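Local coordinates for protein bacteriophage virulence determinant (Salmonella enterica subsp. enterica serovar Typhimurium str. 14028S, PDB 6GGO) that is probably a zinc metalloprotease of the PipA family, a virulence determinant acting on proteins of the host cell, at residues M56-E61 / E128-I133; I133-D138 / R162-Q167. All blocks are in the same frame, centred on the assembly; numbering follows the deposited sequence.

Interaction 1: M56-E61 / E128-I133; sequences MDPDIE and EGRKVI
Arg130 reaches Pro58 through a chain that runs out extended past CG and then bends at chi3 (55°), which brings one face of the guanidinium under Pro58 CB. Met56 gets to Val132 by a bend of its own: its CB leaves the backbone away from the strand, and the turn at chi2 (-69°) brings the thioether back over the valine.

The guanidinium is met on two sides. Pro58 CB sits over its centre on one face, 3.8 Å from Arg130 CZ. At the edge, in the plane of the group, Arg130 NH1 gives a weak hydrogen bond to Met56 O, 3.5 Å long with an N-H...O angle of 147°. The firmer polar hold is just upstream, where Arg130 NH2 bonds to Gly55 O. The arginine thus reaches two successive carbonyls of the loop, and the bond to Gly55, with the weak one to Met56 beside it, probably limits rotation of the guanidinium.

On the outer side, Glu128 crosses Pro58 at about a right angle, its OE1 lying near CG of the proline ring. At the inner end of the contact Val132 CG2 takes the thioether of Met56 obliquely, 3.3 Å from SD and 3.5 Å from CE. Val132 is buried here and also packs on Leu108 of strand 107-111, while Met56 N is held by Glu113 OE2.

The loop itself is folded back as a type I beta turn from Asp57 to Ile60, with Pro58 at its second position and a weak bond from Ile60 N to Asp57 O. This is a surface contact in which the turn before helix 64-84 is joined, through Arg130 and the packing of Met56, to the entry of the central strand 132-135 of the mixed sheet.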
ATOM      1  N   MET B  56      -7.222 -15.957  13.862  1.00113.59           N
ATOM      2  CA  MET B  56      -6.488 -16.267  15.084  1.00112.24           C
ATOM      3  C   MET B  56      -5.894 -17.669  15.030  1.00114.20           C
ATOM      4  O   MET B  56      -4.737 -17.873  15.415  1.00110.46           O
ATOM      5  CB  MET B  56      -7.409 -16.124  16.295  1.00114.58           C
ATOM      6  CG  MET B  56      -7.818 -14.691  16.600  1.00112.72           C
ATOM      7  SD  MET B  56      -6.446 -13.692  17.210  1.00109.05           S
ATOM      8  CE  MET B  56      -7.253 -12.116  17.482  1.00107.00           C
ATOM      9  N   ASP B  57      -6.667 -18.643  14.566  1.00138.58           N
ATOM     10  CA  ASP B  57      -6.130 -19.981  14.350  1.00141.70           C
ATOM     11  C   ASP B  57      -5.694 -20.124  12.895  1.00140.73           C
ATOM     12  O   ASP B  57      -6.493 -19.861  11.990  1.00141.63           O
ATOM     13  CB  ASP B  57      -7.171 -21.040  14.683  1.00149.92           C
ATOM     14  CG  ASP B  57      -6.589 -22.440  14.716  1.00157.08           C
ATOM     15  OD1 ASP B  57      -5.724 -22.704  15.577  1.00158.77           O
ATOM     16  OD2 ASP B  57      -6.998 -23.277  13.883  1.00162.25           O
ATOM     17  N   PRO B  58      -4.448 -20.530  12.626  1.00139.20           N
ATOM     18  CA  PRO B  58      -3.974 -20.502  11.230  1.00137.78           C
ATOM     19  C   PRO B  58      -4.698 -21.486  10.330  1.00144.97           C
ATOM     20  O   PRO B  58      -4.975 -21.164   9.168  1.00142.78           O
ATOM     21  CB  PRO B  58      -2.480 -20.834  11.360  1.00135.64           C
ATOM     22  CG  PRO B  58      -2.362 -21.581  12.641  1.00139.38           C
ATOM     23  CD  PRO B  58      -3.419 -21.033  13.553  1.00138.94           C
ATOM     24  N   ASP B  59      -5.011 -22.683  10.833  1.00156.14           N
ATOM     25  CA  ASP B  59      -5.668 -23.684   9.999  1.00163.94           C
ATOM     26  C   ASP B  59      -7.028 -23.199   9.513  1.00163.31           C
ATOM     27  O   ASP B  59      -7.482 -23.604   8.436  1.00166.50           O
ATOM     28  CB  ASP B  59      -5.822 -24.990  10.779  1.00171.41           C
ATOM     29  CG  ASP B  59      -4.520 -25.760  10.892  1.00174.57           C
ATOM     30  OD1 ASP B  59      -3.747 -25.774   9.910  1.00173.98           O
ATOM     31  OD2 ASP B  59      -4.267 -26.348  11.964  1.00176.92           O
ATOM     32  N   ILE B  60      -7.689 -22.344  10.285  1.00155.53           N
ATOM     33  CA  ILE B  60      -8.989 -21.803   9.899  1.00155.43           C
ATOM     34  C   ILE B  60      -8.775 -20.721   8.848  1.00152.22           C
ATOM     35  O   ILE B  60      -8.100 -19.717   9.102  1.00149.43           O
ATOM     36  CB  ILE B  60      -9.744 -21.257  11.120  1.00154.70           C
ATOM     37  CG1 ILE B  60     -10.155 -22.407  12.043  1.00158.46           C
ATOM     38  CG2 ILE B  60     -10.978 -20.461  10.689  1.00156.67           C
ATOM     39  CD1 ILE B  60     -10.703 -21.969  13.390  1.00156.71           C
ATOM     40  N   GLU B  61      -9.336 -20.931   7.662  1.00159.14           N
ATOM     41  CA  GLU B  61      -9.248 -19.968   6.574  1.00156.93           C
ATOM     42  C   GLU B  61     -10.429 -19.001   6.624  1.00154.78           C
ATOM     43  O   GLU B  61     -11.490 -19.304   7.173  1.00158.06           O
ATOM     44  CB  GLU B  61      -9.197 -20.683   5.224  1.00162.31           C
ATOM     45  CG  GLU B  61      -8.011 -21.628   5.076  1.00164.55           C
ATOM     46  CD  GLU B  61      -6.707 -20.897   4.812  1.00161.15           C
ATOM     47  OE1 GLU B  61      -6.751 -19.769   4.278  1.00159.46           O
ATOM     48  OE2 GLU B  61      -5.637 -21.452   5.141  1.00159.11           O
ATOM     49  N   GLU B 128       0.210 -18.914  16.809  1.00178.95           N
ATOM     50  CA  GLU B 128       1.415 -19.419  16.153  1.00180.70           C
ATOM     51  C   GLU B 128       2.307 -18.267  15.688  1.00179.15           C
ATOM     52  O   GLU B 128       2.926 -18.320  14.623  1.00180.54           O
ATOM     53  CB  GLU B 128       1.056 -20.344  14.987  1.00174.01           C
ATOM     54  CG  GLU B 128       2.209 -21.234  14.528  1.00178.14           C
ATOM     55  CD  GLU B 128       1.973 -21.863  13.164  1.00178.76           C
ATOM     56  OE1 GLU B 128       0.800 -22.098  12.810  1.00176.78           O
ATOM     57  OE2 GLU B 128       2.963 -22.120  12.448  1.00181.49           O
ATOM     58  N   GLY B 129       2.367 -17.211  16.496  1.00103.77           N
ATOM     59  CA  GLY B 129       3.239 -16.088  16.204  1.00103.61           C
ATOM     60  C   GLY B 129       2.825 -15.232  15.027  1.00100.58           C
ATOM     61  O   GLY B 129       3.681 -14.588  14.413  1.00101.94           O
ATOM     62  N   ARG B 130       1.540 -15.206  14.693  1.00 97.06           N
ATOM     63  CA  ARG B 130       1.031 -14.428  13.572  1.00 94.64           C
ATOM     64  C   ARG B 130       0.280 -13.207  14.084  1.00 90.61           C
ATOM     65  O   ARG B 130      -0.503 -13.300  15.035  1.00 88.73           O
ATOM     66  CB  ARG B 130       0.112 -15.285  12.697  1.00 94.47           C
ATOM     67  CG  ARG B 130       0.855 -16.260  11.800  1.00 98.79           C
ATOM     68  CD  ARG B 130       0.021 -17.489  11.460  1.00 99.93           C
ATOM     69  NE  ARG B 130      -1.270 -17.153  10.862  1.00 96.85           N
ATOM     70  CZ  ARG B 130      -2.425 -17.082  11.525  1.00 93.87           C
ATOM     71  NH1 ARG B 130      -2.484 -17.325  12.830  1.00 93.49           N
ATOM     72  NH2 ARG B 130      -3.536 -16.769  10.875  1.00 91.76           N
ATOM     73  N   LYS B 131       0.517 -12.062  13.446  1.00 89.83           N
ATOM     74  CA  LYS B 131      -0.138 -10.816  13.821  1.00 86.73           C
ATOM     75  C   LYS B 131      -1.478 -10.728  13.101  1.00 84.09           C
ATOM     76  O   LYS B 131      -1.520 -10.654  11.867  1.00 84.82           O
ATOM     77  CB  LYS B 131       0.739  -9.615  13.468  1.00 88.00           C
ATOM     78  CG  LYS B 131       2.103  -9.625  14.136  1.00 91.22           C
ATOM     79  CD  LYS B 131       2.629  -8.216  14.382  1.00 91.73           C
ATOM     80  CE  LYS B 131       2.921  -7.484  13.080  1.00 93.13           C
ATOM     81  NZ  LYS B 131       3.483  -6.125  13.322  1.00 94.51           N
ATOM     82  N   VAL B 132      -2.566 -10.741  13.869  1.00 92.84           N
ATOM     83  CA  VAL B 132      -3.911 -10.721  13.313  1.00 90.15           C
ATOM     84  C   VAL B 132      -4.750  -9.708  14.081  1.00 84.69           C
ATOM     85  O   VAL B 132      -4.557  -9.489  15.281  1.00 84.44           O
ATOM     86  CB  VAL B 132      -4.568 -12.125  13.332  1.00 92.82           C
ATOM     87  CG1 VAL B 132      -3.530 -13.209  13.606  1.00 97.53           C
ATOM     88  CG2 VAL B 132      -5.713 -12.203  14.339  1.00 89.66           C
ATOM     89  N   ILE B 133      -5.704  -9.107  13.376  1.00 83.22           N
ATOM     90  CA  ILE B 133      -6.660  -8.166  13.950  1.00 79.20           C
ATOM     91  C   ILE B 133      -8.048  -8.609  13.503  1.00 79.08           C
ATOM     92  O   ILE B 133      -8.393  -8.499  12.321  1.00 80.79           O
ATOM     93  CB  ILE B 133      -6.369  -6.712  13.536  1.00 78.46           C
ATOM     94  CG1 ILE B 133      -7.391  -5.763  14.171  1.00 75.44           C
ATOM     95  CG2 ILE B 133      -6.330  -6.551  12.015  1.00 78.73           C
ATOM     96  CD1 ILE B 133      -7.059  -4.298  13.994  1.00 75.22           C
TER

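Interaction 2: I133-D138 / R162-Q167; sequences IALNLD and RSFIHQ. Unlike the reference sequence in segment 162-167: Gln167 (reference Glu). With ZN (zinc ion), chain E.
Leu135 lies over a face of the Phe164 ring, and the other groups are arranged around that pair. Its CD1 stands 3.8 Å from the ring centroid and 17° off the normal, a CH-pi contact displaced somewhat toward the rim. Leu137 comes to the same ring at about a right angle, with CD2 3.6 Å from Phe164 CZ and set obliquely. The backbone arrives as well: Asn136 O lies at the ring edge, near its plane, 3.7 Å from CE1. Val73 and Ile77 of helix 64-84 also pack on Phe164, so the ring is shared by Leu135 and Leu137 on the one hand and helix 64-84 on the other.

One turn further along the helix, Gln167 meets the strand with the aliphatic part of its side chain. Leu135 and Gln167 slide past each other in opposite directions, CD2 of the leucine lying 4.0 Å from Gln167 CB. Ile133 crosses obliquely; with CG1 anti to the backbone N (chi1 -180°), its CD1 is carried toward the helix, 3.5 Å from Gln167 O. The bend at chi2 (-54°) turns the amide of Gln167 off this apolar patch, and its OE1 bonds to Thr117 OG1.

Strand 133-135 and helix 162-167 run nearly antiparallel, with their axes 9.2 Å apart, as a helix packed along a sheet. The same helix carries His166, whose NE2 binds the zinc ion at 2.3 Å; His170 and Asp177 are the other protein ligands. Gln167, deposited in place of the natural glutamate, lies between His166 and His170 in what is an HExxH motif in the natural chain. The arrangement is consistent with the active-site helix of a zincin-type metalloprotease, lying against its beta-sheet.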
ATOM      1  N   ILE B 133      -5.704  -9.107  13.376  1.00 83.22           N
ATOM      2  CA  ILE B 133      -6.660  -8.166  13.950  1.00 79.20           C
ATOM      3  C   ILE B 133      -8.048  -8.609  13.503  1.00 79.08           C
ATOM      4  O   ILE B 133      -8.393  -8.499  12.321  1.00 80.79           O
ATOM      5  CB  ILE B 133      -6.369  -6.712  13.536  1.00 78.46           C
ATOM      6  CG1 ILE B 133      -7.391  -5.763  14.171  1.00 75.44           C
ATOM      7  CG2 ILE B 133      -6.330  -6.551  12.015  1.00 78.73           C
ATOM      8  CD1 ILE B 133      -7.059  -4.298  13.994  1.00 75.22           C
ATOM      9  N   ALA B 134      -8.831  -9.139  14.438  1.00 73.20           N
ATOM     10  CA  ALA B 134     -10.120  -9.739  14.120  1.00 74.58           C
ATOM     11  C   ALA B 134     -11.226  -8.696  14.190  1.00 72.59           C
ATOM     12  O   ALA B 134     -11.353  -7.980  15.188  1.00 69.43           O
ATOM     13  CB  ALA B 134     -10.422 -10.888  15.079  1.00 73.42           C
ATOM     14  N   LEU B 135     -12.025  -8.618  13.129  1.00 90.92           N
ATOM     15  CA  LEU B 135     -13.153  -7.704  13.050  1.00 91.98           C
ATOM     16  C   LEU B 135     -14.361  -8.461  12.520  1.00 95.76           C
ATOM     17  O   LEU B 135     -14.236  -9.534  11.925  1.00 97.67           O
ATOM     18  CB  LEU B 135     -12.846  -6.505  12.144  1.00 92.96           C
ATOM     19  CG  LEU B 135     -11.572  -5.723  12.471  1.00 90.60           C
ATOM     20  CD1 LEU B 135     -11.280  -4.699  11.394  1.00 91.84           C
ATOM     21  CD2 LEU B 135     -11.699  -5.038  13.818  1.00 87.21           C
ATOM     22  N   ASN B 136     -15.542  -7.888  12.739  1.00 88.87           N
ATOM     23  CA  ASN B 136     -16.758  -8.484  12.208  1.00 90.79           C
ATOM     24  C   ASN B 136     -17.823  -7.409  12.065  1.00 92.38           C
ATOM     25  O   ASN B 136     -17.761  -6.355  12.702  1.00 91.98           O
ATOM     26  CB  ASN B 136     -17.260  -9.616  13.110  1.00 90.00           C
ATOM     27  CG  ASN B 136     -17.443  -9.176  14.555  1.00 88.61           C
ATOM     28  OD1 ASN B 136     -18.339  -8.390  14.870  1.00 88.58           O
ATOM     29  ND2 ASN B 136     -16.592  -9.683  15.442  1.00 85.44           N
ATOM     30  N   LEU B 137     -18.789  -7.689  11.193  1.00 89.83           N
ATOM     31  CA  LEU B 137     -19.942  -6.828  10.964  1.00 92.32           C
ATOM     32  C   LEU B 137     -21.234  -7.567  11.300  1.00 94.22           C
ATOM     33  O   LEU B 137     -22.246  -7.438  10.606  1.00 95.43           O
ATOM     34  CB  LEU B 137     -19.968  -6.330   9.521  1.00 92.21           C
ATOM     35  CG  LEU B 137     -18.739  -5.556   9.040  1.00 91.12           C
ATOM     36  CD1 LEU B 137     -18.927  -5.164   7.589  1.00 89.84           C
ATOM     37  CD2 LEU B 137     -18.489  -4.327   9.903  1.00 89.11           C
ATOM     38  N   ASP B 138     -21.211  -8.355  12.371  1.00113.15           N
ATOM     39  CA  ASP B 138     -22.377  -9.135  12.775  1.00113.26           C
ATOM     40  C   ASP B 138     -23.392  -8.277  13.520  1.00113.13           C
ATOM     41  O   ASP B 138     -23.033  -7.506  14.409  1.00111.89           O
ATOM     42  CB  ASP B 138     -21.944 -10.320  13.640  1.00112.81           C
ATOM     43  CG  ASP B 138     -20.912 -11.196  12.952  1.00112.04           C
ATOM     44  OD1 ASP B 138     -20.889 -11.219  11.703  1.00111.16           O
ATOM     45  OD2 ASP B 138     -20.122 -11.859  13.659  1.00108.21           O
ATOM     46  N   ARG B 162     -16.476   2.543  16.562  1.00 77.76           N
ATOM     47  CA  ARG B 162     -15.695   2.440  17.790  1.00 79.03           C
ATOM     48  C   ARG B 162     -15.002   1.087  17.888  1.00 78.45           C
ATOM     49  O   ARG B 162     -13.825   1.014  18.261  1.00 79.37           O
ATOM     50  CB  ARG B 162     -16.597   2.668  19.004  1.00 81.90           C
ATOM     51  CG  ARG B 162     -15.880   2.614  20.354  1.00 84.27           C
ATOM     52  CD  ARG B 162     -16.827   2.953  21.494  1.00 85.72           C
ATOM     53  NE  ARG B 162     -17.055   4.391  21.623  1.00 86.61           N
ATOM     54  CZ  ARG B 162     -16.293   5.218  22.336  1.00 87.73           C
ATOM     55  NH1 ARG B 162     -15.241   4.760  23.006  1.00 87.41           N
ATOM     56  NH2 ARG B 162     -16.588   6.509  22.385  1.00 89.32           N
ATOM     57  N   SER B 163     -15.712   0.009  17.554  1.00 71.71           N
ATOM     58  CA  SER B 163     -15.117  -1.323  17.622  1.00 71.98           C
ATOM     59  C   SER B 163     -13.854  -1.400  16.776  1.00 70.73           C
ATOM     60  O   SER B 163     -12.805  -1.858  17.242  1.00 71.90           O
ATOM     61  CB  SER B 163     -16.133  -2.375  17.171  1.00 71.07           C
ATOM     62  OG  SER B 163     -17.337  -2.279  17.915  1.00 73.35           O
ATOM     63  N   PHE B 164     -13.934  -0.945  15.527  1.00 63.48           N
ATOM     64  CA  PHE B 164     -12.778  -1.013  14.640  1.00 62.99           C
ATOM     65  C   PHE B 164     -11.633  -0.160  15.174  1.00 62.84           C
ATOM     66  O   PHE B 164     -10.500  -0.636  15.306  1.00 63.00           O
ATOM     67  CB  PHE B 164     -13.185  -0.570  13.236  1.00 62.04           C
ATOM     68  CG  PHE B 164     -13.863  -1.647  12.434  1.00 62.56           C
ATOM     69  CD1 PHE B 164     -14.747  -2.527  13.038  1.00 63.18           C
ATOM     70  CD2 PHE B 164     -13.623  -1.772  11.070  1.00 62.73           C
ATOM     71  CE1 PHE B 164     -15.371  -3.517  12.307  1.00 64.00           C
ATOM     72  CE2 PHE B 164     -14.247  -2.761  10.332  1.00 63.08           C
ATOM     73  CZ  PHE B 164     -15.125  -3.636  10.953  1.00 63.41           C
ATOM     74  N   ILE B 165     -11.918   1.100  15.508  1.00 66.58           N
ATOM     75  CA  ILE B 165     -10.875   1.993  16.011  1.00 67.57           C
ATOM     76  C   ILE B 165     -10.200   1.383  17.229  1.00 68.30           C
ATOM     77  O   ILE B 165      -8.970   1.394  17.348  1.00 67.98           O
ATOM     78  CB  ILE B 165     -11.463   3.379  16.333  1.00 68.81           C
ATOM     79  CG1 ILE B 165     -11.930   4.083  15.056  1.00 69.63           C
ATOM     80  CG2 ILE B 165     -10.453   4.235  17.093  1.00 69.35           C
ATOM     81  CD1 ILE B 165     -10.801   4.508  14.105  1.00 69.72           C
ATOM     82  N   HIS B 166     -10.996   0.840  18.152  1.00 63.89           N
ATOM     83  CA  HIS B 166     -10.435   0.246  19.358  1.00 64.25           C
ATOM     84  C   HIS B 166      -9.398  -0.811  19.008  1.00 62.77           C
ATOM     85  O   HIS B 166      -8.249  -0.749  19.459  1.00 62.04           O
ATOM     86  CB  HIS B 166     -11.553  -0.354  20.210  1.00 65.66           C
ATOM     87  CG  HIS B 166     -11.083  -0.900  21.521  1.00 64.56           C
ATOM     88  ND1 HIS B 166     -10.935  -0.115  22.644  1.00 67.45           N
ATOM     89  CD2 HIS B 166     -10.712  -2.150  21.885  1.00 64.39           C
ATOM     90  CE1 HIS B 166     -10.500  -0.858  23.645  1.00 67.70           C
ATOM     91  NE2 HIS B 166     -10.356  -2.098  23.211  1.00 65.71           N
ATOM     92  N   GLN B 167      -9.785  -1.784  18.182  1.00 63.95           N
ATOM     93  CA  GLN B 167      -8.858  -2.844  17.803  1.00 63.62           C
ATOM     94  C   GLN B 167      -7.663  -2.303  17.027  1.00 61.84           C
ATOM     95  O   GLN B 167      -6.552  -2.829  17.157  1.00 59.98           O
ATOM     96  CB  GLN B 167      -9.585  -3.906  16.976  1.00 65.15           C
ATOM     97  CG  GLN B 167     -10.737  -4.583  17.709  1.00 66.97           C
ATOM     98  CD  GLN B 167     -10.321  -5.167  19.045  1.00 67.28           C
ATOM     99  OE1 GLN B 167      -9.179  -5.592  19.225  1.00 66.18           O
ATOM    100  NE2 GLN B 167     -11.249  -5.185  19.995  1.00 68.35           N
TER
HETATM  101 ZN    ZN E 301      -9.220  -3.956  23.788  1.00 70.86          ZN

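Strand 132-135 joins the two contacts, whose centres lie 16 Å apart and which share Ile133. Along the chain they come in series: interaction 1 closes at the start of the strand, and interaction 2 opens from there toward helix 160-173. The first is at the surface, about 18 Å from the centre of the chain; the second is buried, about 8 Å from it. They touch through Met56 CE and Ala134 CB, 4.2 Å apart. The strand, central in the mixed sheet between 107-111 and 116-117, thus connects an outer loop to the zinc-binding helix, with the side chain of Met56 about 10 Å from the zinc ion.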